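Local coordinates for protein phosphodiesterase (Candida albicans, PDB 6CPU) that belongs to the phosphodiesterase family of the HD clan, a mostly helical metal-binding fold, with zinc and magnesium ions in the model, at residues L5-L10 against K26-H31; L10-V15 against P45-F50; L89-F94 against L98-I103; E198-A203 against F259-R264. One frame throughout, in Å; residues are numbered along the deposited sequence.

Contact 1: L5-L10 against K26-H31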
loop_
_atom_site.group_PDB
_atom_site.type_symbol
_atom_site.label_atom_id
_atom_site.label_comp_id
_atom_site.label_asym_id
_atom_site.label_seq_id
_atom_site.Cartn_x
_atom_site.Cartn_y
_atom_site.Cartn_z
ATOM N N LEU A 5 21.535 -8.784 13.784
ATOM C CA LEU A 5 20.698 -9.958 13.966
ATOM C C LEU A 5 21.594 -11.136 13.680
ATOM O O LEU A 5 22.119 -11.247 12.576
ATOM C CB LEU A 5 19.527 -9.931 12.992
ATOM C CG LEU A 5 18.721 -8.628 12.950
ATOM C CD1 LEU A 5 17.563 -8.785 11.989
ATOM C CD2 LEU A 5 18.197 -8.225 14.316
ATOM N N SER A 6 21.804 -12.002 14.672
ATOM C CA SER A 6 22.772 -13.082 14.534
ATOM C C SER A 6 22.210 -14.476 14.774
ATOM O O SER A 6 21.405 -14.702 15.684
ATOM C CB SER A 6 23.948 -12.856 15.486
ATOM O OG SER A 6 24.896 -13.892 15.326
ATOM N N LEU A 7 22.674 -15.411 13.956
ATOM C CA LEU A 7 22.364 -16.818 14.112
ATOM C C LEU A 7 23.542 -17.564 14.735
ATOM O O LEU A 7 23.466 -18.771 14.930
ATOM C CB LEU A 7 22.018 -17.436 12.760
ATOM C CG LEU A 7 20.643 -17.061 12.196
ATOM C CD1 LEU A 7 20.488 -17.542 10.761
ATOM C CD2 LEU A 7 19.540 -17.636 13.075
ATOM N N VAL A 8 24.604 -16.831 15.065
ATOM C CA VAL A 8 25.867 -17.413 15.525
ATOM C C VAL A 8 26.477 -16.579 16.656
ATOM O O VAL A 8 25.938 -15.538 17.028
ATOM C CB VAL A 8 26.878 -17.529 14.362
ATOM C CG1 VAL A 8 26.369 -18.483 13.294
ATOM C CG2 VAL A 8 27.172 -16.162 13.761
ATOM N N ASP A 9 27.619 -17.031 17.183
ATOM C CA ASP A 9 28.254 -16.403 18.354
ATOM C C ASP A 9 28.992 -15.090 18.076
ATOM O O ASP A 9 29.142 -14.265 18.982
ATOM C CB ASP A 9 29.243 -17.379 18.999
ATOM C CG ASP A 9 28.598 -18.690 19.375
ATOM O OD1 ASP A 9 27.623 -18.672 20.158
ATOM O OD2 ASP A 9 29.061 -19.737 18.876
ATOM N N LEU A 10 29.465 -14.904 16.846
ATOM C CA LEU A 10 30.305 -13.755 16.502
ATOM C C LEU A 10 29.677 -12.408 16.885
ATOM O O LEU A 10 28.481 -12.190 16.693
ATOM C CB LEU A 10 30.626 -13.781 15.004
ATOM C CG LEU A 10 31.382 -12.584 14.407
ATOM C CD1 LEU A 10 32.757 -12.403 15.045
ATOM C CD2 LEU A 10 31.502 -12.762 12.899
ATOM N N LYS A 26 13.746 -19.035 11.418
ATOM C CA LYS A 26 12.328 -18.714 11.454
ATOM C C LYS A 26 12.041 -17.557 12.414
ATOM O O LYS A 26 11.311 -16.630 12.073
ATOM C CB LYS A 26 11.496 -19.935 11.826
ATOM C CG LYS A 26 10.004 -19.660 11.819
ATOM C CD LYS A 26 9.183 -20.889 12.179
ATOM C CE LYS A 26 8.821 -20.928 13.653
ATOM N NZ LYS A 26 7.918 -22.083 13.922
ATOM N N HIS A 27 12.610 -17.598 13.616
ATOM C CA HIS A 27 12.399 -16.508 14.558
ATOM C C HIS A 27 13.009 -15.176 14.071
ATOM O O HIS A 27 12.416 -14.096 14.263
ATOM C CB HIS A 27 12.906 -16.879 15.948
ATOM C CG HIS A 27 12.022 -17.850 16.671
ATOM N ND1 HIS A 27 12.503 -18.725 17.622
ATOM C CD2 HIS A 27 10.691 -18.079 16.588
ATOM C CE1 HIS A 27 11.505 -19.447 18.098
ATOM N NE2 HIS A 27 10.395 -19.077 17.486
ATOM N N LEU A 28 14.171 -15.250 13.426
ATOM C CA LEU A 28 14.784 -14.067 12.793
ATOM C C LEU A 28 13.853 -13.462 11.720
ATOM O O LEU A 28 13.625 -12.246 11.691
ATOM C CB LEU A 28 16.142 -14.439 12.185
ATOM C CG LEU A 28 17.057 -13.273 11.810
ATOM C CD1 LEU A 28 18.526 -13.697 11.814
ATOM C CD2 LEU A 28 16.691 -12.712 10.450
ATOM N N ILE A 29 13.286 -14.318 10.877
ATOM C CA ILE A 29 12.330 -13.880 9.840
ATOM C C ILE A 29 11.107 -13.198 10.472
ATOM O O ILE A 29 10.666 -12.147 10.000
ATOM C CB ILE A 29 11.897 -15.051 8.936
ATOM C CG1 ILE A 29 13.062 -15.480 8.038
ATOM C CG2 ILE A 29 10.732 -14.660 8.044
ATOM C CD1 ILE A 29 12.839 -16.811 7.337
ATOM N N CYS A 30 10.593 -13.765 11.560
ATOM C CA CYS A 30 9.418 -13.193 12.217
ATOM C C CYS A 30 9.715 -11.804 12.773
ATOM O O CYS A 30 8.873 -10.914 12.703
ATOM C CB CYS A 30 8.906 -14.106 13.314
ATOM S SG CYS A 30 8.144 -15.604 12.670
ATOM N N HIS A 31 10.910 -11.624 13.320
ATOM C CA HIS A 31 11.374 -10.311 13.777
ATOM C C HIS A 31 11.347 -9.303 12.623
ATOM O O HIS A 31 10.912 -8.159 12.803
ATOM C CB HIS A 31 12.788 -10.468 14.343
ATOM C CG HIS A 31 13.453 -9.191 14.736
ATOM N ND1 HIS A 31 13.175 -8.539 15.917
ATOM C CD2 HIS A 31 14.427 -8.475 14.133
ATOM C CE1 HIS A 31 13.938 -7.466 16.016
ATOM N NE2 HIS A 31 14.703 -7.401 14.943
#
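Leu5, near the end of strand 2-6, faces Leu28 of helix 25-34 with their CA atoms 7.3 Å apart, the closest CA pair of the two segments. Leu5 and Leu28 both point across the gap. Leu28 sends CG anti to its backbone N (chi1 -165°), and its CD1 ends up between two partners. Leu28 CD1 lies 4.1 Å from Leu5 CB. Leu7 CG meets the same Leu28 CD1 at 4.0 Å. Leu7 starts out alongside the helix, but its branched part reaches Leu28 and crosses that side chain at about a right angle. One turn further along the helix, His31 meets the two methyls of Leu5. Leu5 CD2 lies 3.6 Å from His31 NE2, and Leu5 CD1 lies 3.8 Å from His31 CD2. Leu5 CD2 meets the imidazole obliquely. The ring nitrogen NE2 has its polar partner in Glu3 of the same strand as Leu5, through a hydrogen bond to OE2. Tyr20 and Phe22 also touch the His31 ring, so the imidazole sits among apolar and aromatic groups while one nitrogen is tied to a carboxylate. Ser6 points away from the helix. Its OG donates to Val8 O at 2.6 Å, with the donor 34° out of the carbonyl plane, and this bond joins two residues where the chain leaves the strand. Strand 2-6 lies between strands 16-21 and 46-49, and helix 25-34 belongs to the crossover between those two. The arrangement is that of an alpha/beta fold, with a crossover helix packed on a parallel sheet.

Contact 2: L10-V15 against P45-F50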
loop_
_atom_site.group_PDB
_atom_site.type_symbol
_atom_site.label_atom_id
_atom_site.label_comp_id
_atom_site.label_asym_id
_atom_site.label_seq_id
_atom_site.Cartn_x
_atom_site.Cartn_y
_atom_site.Cartn_z
ATOM N N LEU A 10 29.465 -14.904 16.846
ATOM C CA LEU A 10 30.305 -13.755 16.502
ATOM C C LEU A 10 29.677 -12.408 16.885
ATOM O O LEU A 10 28.481 -12.190 16.693
ATOM C CB LEU A 10 30.626 -13.781 15.004
ATOM C CG LEU A 10 31.382 -12.584 14.407
ATOM C CD1 LEU A 10 32.757 -12.403 15.045
ATOM C CD2 LEU A 10 31.502 -12.762 12.899
ATOM N N GLU A 11 30.495 -11.526 17.452
ATOM C CA GLU A 11 30.103 -10.157 17.736
ATOM C C GLU A 11 30.966 -9.203 16.916
ATOM O O GLU A 11 32.137 -9.482 16.660
ATOM C CB GLU A 11 30.241 -9.865 19.229
ATOM C CG GLU A 11 29.174 -10.550 20.065
ATOM C CD GLU A 11 29.314 -10.275 21.552
ATOM O OE1 GLU A 11 29.617 -9.123 21.934
ATOM O OE2 GLU A 11 29.107 -11.221 22.342
ATOM N N ILE A 12 30.366 -8.088 16.499
ATOM C CA ILE A 12 31.032 -7.071 15.684
ATOM C C ILE A 12 30.795 -5.713 16.339
ATOM O O ILE A 12 30.131 -4.849 15.766
ATOM C CB ILE A 12 30.531 -7.072 14.215
ATOM C CG1 ILE A 12 28.995 -7.022 14.133
ATOM C CG2 ILE A 12 31.021 -8.310 13.481
ATOM C CD1 ILE A 12 28.465 -6.897 12.720
ATOM N N PRO A 13 31.347 -5.514 17.554
ATOM C CA PRO A 13 30.958 -4.370 18.390
ATOM C C PRO A 13 31.249 -2.997 17.787
ATOM O O PRO A 13 30.573 -2.028 18.137
ATOM C CB PRO A 13 31.773 -4.569 19.679
ATOM C CG PRO A 13 32.910 -5.451 19.284
ATOM C CD PRO A 13 32.382 -6.341 18.202
ATOM N N GLN A 14 32.247 -2.919 16.910
ATOM C CA GLN A 14 32.618 -1.656 16.258
ATOM C C GLN A 14 31.457 -1.001 15.502
ATOM O O GLN A 14 31.421 0.222 15.381
ATOM C CB GLN A 14 33.803 -1.857 15.298
ATOM C CG GLN A 14 33.606 -2.964 14.261
ATOM C CD GLN A 14 34.347 -2.716 12.952
ATOM O OE1 GLN A 14 35.059 -1.720 12.796
ATOM N NE2 GLN A 14 34.175 -3.629 11.998
ATOM N N VAL A 15 30.519 -1.814 15.005
ATOM C CA VAL A 15 29.370 -1.313 14.238
ATOM C C VAL A 15 28.010 -1.521 14.920
ATOM O O VAL A 15 26.988 -1.108 14.378
ATOM C CB VAL A 15 29.320 -1.943 12.822
ATOM C CG1 VAL A 15 30.569 -1.575 12.035
ATOM C CG2 VAL A 15 29.158 -3.458 12.882
ATOM N N PRO A 45 20.997 0.756 9.463
ATOM C CA PRO A 45 21.350 -0.444 8.718
ATOM C C PRO A 45 21.181 -1.676 9.589
ATOM O O PRO A 45 21.401 -1.603 10.809
ATOM C CB PRO A 45 22.819 -0.246 8.370
ATOM C CG PRO A 45 23.117 1.180 8.628
ATOM C CD PRO A 45 22.135 1.669 9.635
ATOM N N ILE A 46 20.770 -2.775 8.967
ATOM C CA ILE A 46 20.621 -4.044 9.647
ATOM C C ILE A 46 21.682 -4.996 9.108
ATOM O O ILE A 46 21.821 -5.166 7.887
ATOM C CB ILE A 46 19.218 -4.635 9.457
ATOM C CG1 ILE A 46 18.179 -3.752 10.158
ATOM C CG2 ILE A 46 19.157 -6.083 9.973
ATOM C CD1 ILE A 46 16.753 -4.123 9.837
ATOM N N VAL A 47 22.432 -5.612 10.019
ATOM C CA VAL A 47 23.442 -6.618 9.652
ATOM C C VAL A 47 22.947 -7.980 10.109
ATOM O O VAL A 47 22.590 -8.147 11.279
ATOM C CB VAL A 47 24.818 -6.335 10.302
ATOM C CG1 VAL A 47 25.808 -7.442 9.958
ATOM C CG2 VAL A 47 25.353 -4.978 9.873
ATOM N N ILE A 48 22.883 -8.940 9.190
ATOM C CA ILE A 48 22.526 -10.319 9.540
ATOM C C ILE A 48 23.767 -11.207 9.435
ATOM O O ILE A 48 24.409 -11.254 8.398
ATOM C CB ILE A 48 21.381 -10.872 8.675
ATOM C CG1 ILE A 48 20.148 -9.967 8.786
ATOM C CG2 ILE A 48 21.008 -12.285 9.111
ATOM C CD1 ILE A 48 18.980 -10.409 7.931
ATOM N N ILE A 49 24.078 -11.907 10.527
ATOM C CA ILE A 49 25.245 -12.797 10.590
ATOM C C ILE A 49 24.766 -14.235 10.501
ATOM O O ILE A 49 24.067 -14.725 11.392
ATOM C CB ILE A 49 26.065 -12.582 11.882
ATOM C CG1 ILE A 49 26.310 -11.088 12.112
ATOM C CG2 ILE A 49 27.408 -13.313 11.791
ATOM C CD1 ILE A 49 27.033 -10.765 13.406
ATOM N N PHE A 50 25.120 -14.886 9.396
ATOM C CA PHE A 50 24.855 -16.307 9.178
ATOM C C PHE A 50 26.080 -17.142 9.560
ATOM O O PHE A 50 27.183 -16.603 9.682
ATOM C CB PHE A 50 24.537 -16.572 7.705
ATOM C CG PHE A 50 23.232 -16.006 7.257
ATOM C CD1 PHE A 50 22.060 -16.729 7.419
ATOM C CD2 PHE A 50 23.169 -14.749 6.671
ATOM C CE1 PHE A 50 20.842 -16.216 7.001
ATOM C CE2 PHE A 50 21.953 -14.231 6.249
ATOM C CZ PHE A 50 20.792 -14.969 6.410
#
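Ile12 and Leu10, on the loop between strands 2-6 and 16-21, pack on Val47 and Ile49 of strand 46-49. The apolar contacts come first. Ile12 CD1 touches Val47 CG1 at 3.9 Å, the two side chains meeting at a slant. Ile12 CD1 also comes tip to tip with Ile49 CD1, at 4.2 Å. Ile12 holds CG1 in the crowded position between its backbone N and carbonyl carbon (chi1 51°), with the rest of the chain extended toward the strand. The exposed Leu10 adds a looser contact, Leu10 CD2 to Ile49 CG2 at 4.3 Å. One backbone atom joins in: Leu10 O lies 3.9 Å from Ile49 CD1, while its hydrogen bond goes to the hydroxyl of Tyr19. Among the polar bonds of the loop, Val15 N donates to Ile12 O at 3.2 Å, and Thr16 OG1 bonds to the same oxygen. Val15 and Val47 both also touch Ile117 of helix 110-124, which covers this face of the sheet beside the loop. Nothing directional fixes the loop on the strand here; the contact rests on methyl groups in van der Waals contact and the burial of branched chains.

Contact 3: L89-F94 against L98-I103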
loop_
_atom_site.group_PDB
_atom_site.type_symbol
_atom_site.label_atom_id
_atom_site.label_comp_id
_atom_site.label_asym_id
_atom_site.label_seq_id
_atom_site.Cartn_x
_atom_site.Cartn_y
_atom_site.Cartn_z
ATOM N N LEU A 89 18.770 -15.691 -0.509
ATOM C CA LEU A 89 17.748 -15.364 -1.500
ATOM C C LEU A 89 16.465 -14.872 -0.826
ATOM O O LEU A 89 15.882 -13.856 -1.254
ATOM C CB LEU A 89 17.442 -16.582 -2.378
ATOM C CG LEU A 89 16.325 -16.471 -3.419
ATOM C CD1 LEU A 89 16.591 -15.313 -4.356
ATOM C CD2 LEU A 89 16.182 -17.772 -4.208
ATOM N N LEU A 90 16.053 -15.577 0.228
ATOM C CA LEU A 90 14.862 -15.203 0.989
ATOM C C LEU A 90 14.971 -13.766 1.553
ATOM O O LEU A 90 14.064 -12.965 1.391
ATOM C CB LEU A 90 14.632 -16.203 2.117
ATOM C CG LEU A 90 13.260 -16.212 2.814
ATOM C CD1 LEU A 90 12.964 -17.580 3.430
ATOM C CD2 LEU A 90 13.157 -15.138 3.885
ATOM N N ILE A 91 16.073 -13.468 2.224
ATOM C CA ILE A 91 16.303 -12.150 2.823
ATOM C C ILE A 91 16.385 -11.062 1.742
ATOM O O ILE A 91 15.743 -10.010 1.851
ATOM C CB ILE A 91 17.596 -12.168 3.685
ATOM C CG1 ILE A 91 17.419 -13.035 4.948
ATOM C CG2 ILE A 91 18.033 -10.773 4.082
ATOM C CD1 ILE A 91 16.208 -12.691 5.805
ATOM N N GLN A 92 17.178 -11.315 0.705
ATOM C CA GLN A 92 17.339 -10.373 -0.400
ATOM C C GLN A 92 15.999 -9.972 -1.042
ATOM O O GLN A 92 15.781 -8.794 -1.366
ATOM C CB GLN A 92 18.258 -11.003 -1.448
ATOM C CG GLN A 92 18.807 -10.071 -2.499
ATOM C CD GLN A 92 19.597 -10.810 -3.571
ATOM O OE1 GLN A 92 19.282 -11.953 -3.935
ATOM N NE2 GLN A 92 20.621 -10.163 -4.087
ATOM N N PHE A 93 15.122 -10.950 -1.259
ATOM C CA PHE A 93 13.873 -10.727 -1.976
ATOM C C PHE A 93 12.766 -10.227 -1.068
ATOM O O PHE A 93 12.139 -9.207 -1.351
ATOM C CB PHE A 93 13.378 -11.994 -2.688
ATOM C CG PHE A 93 12.106 -11.774 -3.471
ATOM C CD1 PHE A 93 12.139 -11.108 -4.684
ATOM C CD2 PHE A 93 10.888 -12.198 -2.979
ATOM C CE1 PHE A 93 10.978 -10.878 -5.397
ATOM C CE2 PHE A 93 9.717 -11.978 -3.684
ATOM C CZ PHE A 93 9.766 -11.327 -4.905
ATOM N N PHE A 94 12.505 -10.947 0.011
ATOM C CA PHE A 94 11.372 -10.599 0.878
ATOM C C PHE A 94 11.658 -9.427 1.796
ATOM O O PHE A 94 10.726 -8.798 2.265
ATOM C CB PHE A 94 10.896 -11.799 1.687
ATOM C CG PHE A 94 10.357 -12.909 0.826
ATOM C CD1 PHE A 94 9.072 -12.851 0.317
ATOM C CD2 PHE A 94 11.159 -13.990 0.494
ATOM C CE1 PHE A 94 8.580 -13.874 -0.482
ATOM C CE2 PHE A 94 10.680 -15.000 -0.320
ATOM C CZ PHE A 94 9.392 -14.945 -0.805
ATOM N N LEU A 98 14.345 -3.410 4.008
ATOM C CA LEU A 98 14.951 -3.200 5.326
ATOM C C LEU A 98 16.450 -2.847 5.406
ATOM O O LEU A 98 17.018 -2.890 6.502
ATOM C CB LEU A 98 14.683 -4.437 6.204
ATOM C CG LEU A 98 13.219 -4.699 6.542
ATOM C CD1 LEU A 98 13.101 -5.949 7.405
ATOM C CD2 LEU A 98 12.604 -3.505 7.258
ATOM N N ASN A 99 17.088 -2.520 4.293
ATOM C CA ASN A 99 18.500 -2.041 4.297
ATOM C C ASN A 99 19.448 -3.016 4.986
ATOM O O ASN A 99 20.136 -2.653 5.939
ATOM C CB ASN A 99 18.604 -0.676 4.960
ATOM C CG ASN A 99 17.550 0.271 4.470
ATOM O OD1 ASN A 99 17.536 0.631 3.286
ATOM N ND2 ASN A 99 16.634 0.660 5.365
ATOM N N ILE A 100 19.440 -4.260 4.507
ATOM C CA ILE A 100 20.171 -5.348 5.162
ATOM C C ILE A 100 21.510 -5.619 4.473
ATOM O O ILE A 100 21.572 -5.683 3.241
ATOM C CB ILE A 100 19.333 -6.640 5.178
ATOM C CG1 ILE A 100 18.138 -6.496 6.129
ATOM C CG2 ILE A 100 20.188 -7.838 5.566
ATOM C CD1 ILE A 100 17.038 -7.516 5.933
ATOM N N LEU A 101 22.562 -5.768 5.278
ATOM C CA LEU A 101 23.841 -6.360 4.856
ATOM C C LEU A 101 23.977 -7.747 5.482
ATOM O O LEU A 101 23.851 -7.885 6.700
ATOM C CB LEU A 101 25.003 -5.508 5.338
ATOM C CG LEU A 101 26.390 -5.987 4.913
ATOM C CD1 LEU A 101 26.481 -6.070 3.394
ATOM C CD2 LEU A 101 27.442 -5.053 5.460
ATOM N N MET A 102 24.219 -8.758 4.657
ATOM C CA MET A 102 24.393 -10.131 5.130
ATOM C C MET A 102 25.874 -10.487 5.141
ATOM O O MET A 102 26.573 -10.257 4.151
ATOM C CB MET A 102 23.649 -11.109 4.224
ATOM C CG MET A 102 22.139 -11.003 4.308
ATOM S SD MET A 102 21.269 -12.173 3.249
ATOM C CE MET A 102 21.408 -11.395 1.654
ATOM N N ILE A 103 26.346 -11.047 6.251
ATOM C CA ILE A 103 27.710 -11.573 6.329
ATOM C C ILE A 103 27.704 -13.013 6.830
ATOM O O ILE A 103 26.751 -13.453 7.468
ATOM C CB ILE A 103 28.623 -10.711 7.241
ATOM C CG1 ILE A 103 28.247 -10.852 8.714
ATOM C CG2 ILE A 103 28.574 -9.246 6.830
ATOM C CD1 ILE A 103 29.009 -9.907 9.623
#
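Ile91 meets Met102 and Ile100, while the two flat rings of the helix, Phe93 and Phe94, pack on each other away from the strand. Phe93 CD2 sits 3.6 Å above the Phe94 plane, over the ring centre. Phe94 CD2 in turn lies at the edge of the Phe93 ring, in its plane, and Leu90 CA lies at the edge of Phe94. Lys389 makes a cation-pi contact with Phe93. Toward the strand, Ile91 makes the main contacts. Its CG2 touches Met102 SD at 3.6 Å and Ile100 CD1 at 3.9 Å. Ile91 and Ile100 cross at about a right angle, whereas Met102 comes in at a slant. The methionine chain is bent at its last torsion (chi3 -78°), and Met102 CE reaches 4.4 Å from CB of the exposed Gln92. Helix 89-94 and strand 100-103 run antiparallel, 172° between directions, with axes 9.8 Å apart. Ile91 also touches Ile48 of the neighbouring strand, and Phe25 and Leu32 of helix 25-34. The contact is thus held by dispersion between methyl groups and a polarisable sulfur, with the sulfur lying against Ile91 and the bend beyond it turning CE toward Gln92.

Contact 4: E198-A203 against F259-R264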
loop_
_atom_site.group_PDB
_atom_site.type_symbol
_atom_site.label_atom_id
_atom_site.label_comp_id
_atom_site.label_asym_id
_atom_site.label_seq_id
_atom_site.Cartn_x
_atom_site.Cartn_y
_atom_site.Cartn_z
ATOM N N GLU A 198 0.006 -14.831 14.679
ATOM C CA GLU A 198 0.775 -14.580 15.896
ATOM C C GLU A 198 1.699 -13.375 15.772
ATOM O O GLU A 198 2.212 -12.912 16.773
ATOM C CB GLU A 198 1.606 -15.800 16.286
ATOM C CG GLU A 198 0.788 -16.947 16.854
ATOM C CD GLU A 198 1.626 -18.190 17.083
ATOM O OE1 GLU A 198 2.785 -18.068 17.536
ATOM O OE2 GLU A 198 1.129 -19.296 16.791
ATOM N N LEU A 199 1.918 -12.889 14.554
ATOM C CA LEU A 199 2.771 -11.722 14.325
ATOM C C LEU A 199 2.000 -10.409 14.438
ATOM O O LEU A 199 2.593 -9.341 14.321
ATOM C CB LEU A 199 3.467 -11.820 12.959
ATOM C CG LEU A 199 4.368 -13.049 12.750
ATOM C CD1 LEU A 199 5.127 -12.969 11.440
ATOM C CD2 LEU A 199 5.344 -13.209 13.898
ATOM N N LEU A 200 0.689 -10.490 14.668
ATOM C CA LEU A 200 -0.115 -9.308 14.974
ATOM C C LEU A 200 -0.124 -9.087 16.476
ATOM O O LEU A 200 -0.131 -10.047 17.243
ATOM C CB LEU A 200 -1.550 -9.482 14.470
ATOM C CG LEU A 200 -1.718 -9.813 12.987
ATOM C CD1 LEU A 200 -3.195 -9.980 12.670
ATOM C CD2 LEU A 200 -1.086 -8.761 12.087
ATOM N N GLN A 201 -0.149 -7.827 16.904
ATOM C CA GLN A 201 -0.107 -7.521 18.333
ATOM C C GLN A 201 -1.381 -7.901 19.086
ATOM O O GLN A 201 -1.314 -8.395 20.211
ATOM C CB GLN A 201 0.207 -6.053 18.567
ATOM C CG GLN A 201 0.760 -5.791 19.961
ATOM C CD GLN A 201 1.161 -4.346 20.168
ATOM O OE1 GLN A 201 0.563 -3.431 19.598
ATOM N NE2 GLN A 201 2.178 -4.132 20.991
ATOM N N ASP A 202 -2.537 -7.650 18.482
ATOM C CA ASP A 202 -3.824 -7.949 19.120
ATOM C C ASP A 202 -4.761 -8.666 18.145
ATOM O O ASP A 202 -5.453 -8.033 17.352
ATOM C CB ASP A 202 -4.453 -6.650 19.617
ATOM C CG ASP A 202 -5.728 -6.864 20.421
ATOM O OD1 ASP A 202 -6.127 -8.022 20.691
ATOM O OD2 ASP A 202 -6.337 -5.837 20.776
ATOM N N ALA A 203 -4.780 -9.992 18.235
ATOM C CA ALA A 203 -5.708 -10.822 17.482
ATOM C C ALA A 203 -6.789 -11.420 18.398
ATOM O O ALA A 203 -7.356 -12.469 18.092
ATOM C CB ALA A 203 -4.937 -11.928 16.759
ATOM N N PHE A 259 0.445 -13.415 2.305
ATOM C CA PHE A 259 0.327 -12.532 1.154
ATOM C C PHE A 259 0.202 -11.069 1.587
ATOM O O PHE A 259 0.871 -10.194 1.039
ATOM C CB PHE A 259 -0.866 -12.980 0.300
ATOM C CG PHE A 259 -1.381 -11.947 -0.665
ATOM C CD1 PHE A 259 -0.602 -11.491 -1.715
ATOM C CD2 PHE A 259 -2.675 -11.450 -0.540
ATOM C CE1 PHE A 259 -1.093 -10.560 -2.612
ATOM C CE2 PHE A 259 -3.170 -10.524 -1.433
ATOM C CZ PHE A 259 -2.374 -10.071 -2.475
ATOM N N ILE A 260 -0.642 -10.815 2.579
ATOM C CA ILE A 260 -0.879 -9.441 3.018
ATOM C C ILE A 260 0.336 -8.848 3.726
ATOM O O ILE A 260 0.614 -7.645 3.587
ATOM C CB ILE A 260 -2.135 -9.348 3.909
ATOM C CG1 ILE A 260 -3.360 -9.779 3.099
ATOM C CG2 ILE A 260 -2.333 -7.926 4.429
ATOM C CD1 ILE A 260 -4.481 -10.305 3.955
ATOM N N PHE A 261 1.069 -9.669 4.480
ATOM C CA PHE A 261 2.329 -9.203 5.083
ATOM C C PHE A 261 3.321 -8.773 4.009
ATOM O O PHE A 261 3.997 -7.744 4.143
ATOM C CB PHE A 261 2.966 -10.275 5.969
ATOM C CG PHE A 261 2.575 -10.194 7.407
ATOM C CD1 PHE A 261 1.368 -10.710 7.844
ATOM C CD2 PHE A 261 3.446 -9.649 8.341
ATOM C CE1 PHE A 261 1.010 -10.654 9.177
ATOM C CE2 PHE A 261 3.096 -9.589 9.679
ATOM C CZ PHE A 261 1.872 -10.084 10.097
ATOM N N ILE A 262 3.403 -9.565 2.943
ATOM C CA ILE A 262 4.260 -9.267 1.797
ATOM C C ILE A 262 3.855 -7.946 1.148
ATOM O O ILE A 262 4.717 -7.135 0.842
ATOM C CB ILE A 262 4.183 -10.373 0.703
ATOM C CG1 ILE A 262 4.817 -11.708 1.125
ATOM C CG2 ILE A 262 4.754 -9.896 -0.623
ATOM C CD1 ILE A 262 5.708 -11.700 2.318
ATOM N N VAL A 263 2.548 -7.724 0.981
ATOM C CA VAL A 263 2.046 -6.459 0.428
ATOM C C VAL A 263 2.404 -5.292 1.349
ATOM O O VAL A 263 2.928 -4.273 0.886
ATOM C CB VAL A 263 0.508 -6.477 0.217
ATOM C CG1 VAL A 263 -0.003 -5.084 -0.123
ATOM C CG2 VAL A 263 0.123 -7.455 -0.878
ATOM N N ARG A 264 2.131 -5.436 2.640
ATOM C CA ARG A 264 2.456 -4.369 3.612
ATOM C C ARG A 264 3.939 -3.997 3.536
ATOM O O ARG A 264 4.296 -2.809 3.557
ATOM C CB ARG A 264 2.071 -4.783 5.030
ATOM C CG ARG A 264 2.341 -3.723 6.071
ATOM C CD ARG A 264 1.901 -4.173 7.443
ATOM N NE ARG A 264 2.876 -5.062 8.081
ATOM C CZ ARG A 264 2.789 -5.509 9.328
ATOM N NH1 ARG A 264 1.741 -5.209 10.080
ATOM N NH2 ARG A 264 3.756 -6.265 9.833
HETATM O O HOH W 1 3.424 -7.282 12.594
#
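Leu199 and Leu200 close on the ring of Phe261, and both leucines place CG beside the backbone N, anti to the carbonyl carbon (chi1 -59° and -55°). Phe261 lies off the usual staggered position, with chi1 -92°, and its ring end reaches the loop. Leu199 CB lies 3.7 Å from Phe261 CZ and also touches CE2. Leu200 CD2 lies 3.8 Å from Phe261 CZ and also touches CE1. Both approaches are oblique to the ring. Leu199 points at the helix from its first bond, whereas Leu200 sets off alongside it and reaches the ring with its terminal methyl. Phe196 meets the Phe261 ring as well.

A water bridges the polar parts. It lies in the guanidinium plane at the edge of Arg264 and accepts from NH2 at 3.0 Å. It is 2.8 Å from Leu199 O, to which it probably donates. Arg264 is buried, and its nitrogens have further partners. NH1 forms a salt bridge with Asp228 OD1, and NH2 also bonds to Phe33 O of helix 25-34. The other carboxylate oxygen, Asp228 OD2, takes the backbone N of Gln201, so one aspartate links the arginine and the loop. Such a network would probably stabilise the buried charge. Arg264 and Ile260 also touch Phe276, on the helix that carries the zinc ligand His278. The loop between helices 177-193 and 205-216 is joined to helix 253-264 by loop-on-helix packing in the helical part of the phosphodiesterase, with a buried arginine bonded to helix 25-34, to Asp228 and, through water, to the loop.

Overall arrangement
Contacts 1, 2 and 3 belong to one parallel sheet of strand order 2-1-3-4. Helices 25-34 and 84-94 cover one face (contacts 1 and 3); the loop of contact 2 and helix 110-124 cover the other. The segments of contacts 1 and 2 share Leu10, which touches only in contact 2, and Leu5 N lies 2.8 Å from Val47 O, a probable hydrogen bond. Strand 46-49 likewise joins contact 2 to contact 3. Contact 4 lies in the helical body, yet Cys30 CB reaches Leu199 CD2 at 3.7 Å and Phe94 CD1 reaches Ile262 CD1 at 4.1 Å. Contacts 2 and 4 do not touch; their centres are 27 Å apart. The zinc ligands His278, His349, Asp350 and Asp462 lie outside all four contacts.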